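Local structure of pyridine nucleotide-disulphide oxidoreductase dimerisation region (Escherichia coli BL21, 6KYY) at residues Val335-Phe340 and Leu345-Met350. The protein is an FAD-dependent flavoprotein disulfide reductase, induced by hypochlorous acid, that is probably involved in resistance to reactive chlorine species. Sequence-based numbering, arbitrary orientation.
Sequences VPYSVF and LSRVGM
Tyr337 and Arg347 pair across an antiparallel beta hairpin, strand 337-339 against strand 345-349, their side chains side by side on one face. The evidence is two backbone hydrogen bonds at this pair, Tyr337 N to Arg347 O (3.0 Å) and Arg347 N to Tyr337 O (2.8 Å), and two more where Val339 meets Leu345. The tighter packing is on this face, which holds a ring-face contact, guanidinium-hydroxyl contacts and a Val-Leu contact. Arg347 CB sits over one face of the Tyr337 ring, 3.9 Å from the ring centroid, a CH-pi contact. Bends at chi2 (-116°) and chi3 (-56°) then fold the arginine back, its guanidinium perpendicular to the ring, so that the hydroxyl lies at the guanidinium edge. Arg347 NE reaches Tyr337 OH at 2.7 Å and NH2 also approaches it, but both bonds are strongly bent and weak; NH1 turns instead to Gly349 O. Beside them Val339 CG2 touches Leu345 CD1 at 3.8 Å. The other face has less to join it across the hairpin: one hydrogen bond, Ser338 OG to Ser346 OG (3.1 Å), and a touch of Pro336 CB on Val348 CB (4.1 Å). Helix 406-418 buries Ser346 and Val348, whereas Ser338 is partly exposed, beside Thr432 of the second subunit. Glu204 forms a salt bridge with Arg347 NE and a hydrogen bond with Tyr337 OH, which implies that its carboxylate probably offsets the arginine's charge and fixes both side-chain ends.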
loop_
_atom_site.group_PDB
_atom_site.type_symbol
_atom_site.label_atom_id
_atom_site.label_comp_id
_atom_site.label_asym_id
_atom_site.label_seq_id
_atom_site.Cartn_x
_atom_site.Cartn_y
_atom_site.Cartn_z
ATOM N N VAL B 335 11.194 -11.224 10.207
ATOM C CA VAL B 335 9.767 -11.093 10.488
ATOM C C VAL B 335 9.410 -9.613 10.567
ATOM O O VAL B 335 9.946 -8.892 11.421
ATOM C CB VAL B 335 9.385 -11.825 11.782
ATOM C CG1 VAL B 335 7.925 -11.582 12.106
ATOM C CG2 VAL B 335 9.667 -13.314 11.655
ATOM N N PRO B 336 8.522 -9.117 9.710
ATOM C CA PRO B 336 8.167 -7.697 9.737
ATOM C C PRO B 336 7.016 -7.403 10.689
ATOM O O PRO B 336 6.239 -8.281 11.070
ATOM C CB PRO B 336 7.755 -7.423 8.285
ATOM C CG PRO B 336 7.164 -8.723 7.832
ATOM C CD PRO B 336 7.848 -9.832 8.612
ATOM N N TYR B 337 6.922 -6.130 11.071
ATOM C CA TYR B 337 5.833 -5.660 11.914
ATOM C C TYR B 337 5.555 -4.201 11.591
ATOM O O TYR B 337 6.374 -3.514 10.976
ATOM C CB TYR B 337 6.148 -5.844 13.405
ATOM C CG TYR B 337 7.294 -5.008 13.927
ATOM C CD1 TYR B 337 8.594 -5.502 13.930
ATOM C CD2 TYR B 337 7.076 -3.735 14.442
ATOM C CE1 TYR B 337 9.644 -4.745 14.415
ATOM C CE2 TYR B 337 8.120 -2.971 14.927
ATOM C CZ TYR B 337 9.401 -3.481 14.911
ATOM O OH TYR B 337 10.443 -2.723 15.395
ATOM N N SER B 338 4.383 -3.730 12.016
ATOM C CA SER B 338 3.950 -2.373 11.719
ATOM C C SER B 338 3.164 -1.795 12.887
ATOM O O SER B 338 2.353 -2.487 13.508
ATOM C CB SER B 338 3.102 -2.326 10.440
ATOM O OG SER B 338 3.609 -3.214 9.457
ATOM N N VAL B 339 3.408 -0.517 13.170
ATOM C CA VAL B 339 2.705 0.233 14.206
ATOM C C VAL B 339 1.734 1.166 13.496
ATOM O O VAL B 339 2.153 2.101 12.805
ATOM C CB VAL B 339 3.676 1.018 15.096
ATOM C CG1 VAL B 339 2.942 1.619 16.290
ATOM C CG2 VAL B 339 4.810 0.124 15.540
ATOM N N PHE B 340 0.436 0.925 13.673
ATOM C CA PHE B 340 -0.581 1.576 12.847
ATOM C C PHE B 340 -0.991 2.920 13.451
ATOM O O PHE B 340 -2.110 3.126 13.927
ATOM C CB PHE B 340 -1.772 0.649 12.655
ATOM C CG PHE B 340 -1.515 -0.446 11.666
ATOM C CD1 PHE B 340 -0.868 -1.606 12.052
ATOM C CD2 PHE B 340 -1.898 -0.304 10.343
ATOM C CE1 PHE B 340 -0.620 -2.613 11.141
ATOM C CE2 PHE B 340 -1.654 -1.307 9.426
ATOM C CZ PHE B 340 -1.014 -2.464 9.826
ATOM N N LEU B 345 4.233 3.050 11.222
ATOM C CA LEU B 345 5.646 2.705 11.353
ATOM C C LEU B 345 5.811 1.218 11.063
ATOM O O LEU B 345 5.375 0.377 11.854
ATOM C CB LEU B 345 6.156 3.047 12.755
ATOM C CG LEU B 345 7.635 2.841 13.107
ATOM C CD1 LEU B 345 7.902 1.444 13.664
ATOM C CD2 LEU B 345 8.541 3.138 11.914
ATOM N N SER B 346 6.450 0.898 9.942
ATOM C CA SER B 346 6.698 -0.478 9.539
ATOM C C SER B 346 8.189 -0.779 9.599
ATOM O O SER B 346 9.025 0.093 9.342
ATOM C CB SER B 346 6.164 -0.738 8.128
ATOM O OG SER B 346 4.750 -0.673 8.112
ATOM N N ARG B 347 8.522 -2.024 9.938
ATOM C CA ARG B 347 9.902 -2.371 10.238
ATOM C C ARG B 347 10.192 -3.814 9.852
ATOM O O ARG B 347 9.312 -4.678 9.894
ATOM C CB ARG B 347 10.210 -2.160 11.725
ATOM C CG ARG B 347 10.515 -0.722 12.098
ATOM C CD ARG B 347 11.942 -0.586 12.585
ATOM N NE ARG B 347 12.206 -1.483 13.705
ATOM C CZ ARG B 347 13.148 -2.420 13.704
ATOM N NH1 ARG B 347 13.924 -2.582 12.641
ATOM N NH2 ARG B 347 13.316 -3.194 14.769
ATOM N N VAL B 348 11.449 -4.058 9.479
ATOM C CA VAL B 348 11.963 -5.403 9.254
ATOM C C VAL B 348 13.468 -5.341 9.453
ATOM O O VAL B 348 14.093 -4.301 9.231
ATOM C CB VAL B 348 11.582 -5.936 7.848
ATOM C CG1 VAL B 348 12.279 -5.135 6.760
ATOM C CG2 VAL B 348 11.911 -7.419 7.721
ATOM N N GLY B 349 14.051 -6.453 9.892
ATOM C CA GLY B 349 15.477 -6.471 10.140
ATOM C C GLY B 349 15.841 -5.704 11.403
ATOM O O GLY B 349 14.991 -5.311 12.204
ATOM N N MET B 350 17.142 -5.487 11.566
ATOM C CA MET B 350 17.653 -4.858 12.773
ATOM C C MET B 350 17.634 -3.339 12.657
ATOM O O MET B 350 17.669 -2.775 11.559
ATOM C CB MET B 350 19.076 -5.330 13.084
ATOM C CG MET B 350 19.952 -5.596 11.875
ATOM S SD MET B 350 21.552 -6.261 12.381
ATOM C CE MET B 350 21.939 -7.330 10.999
#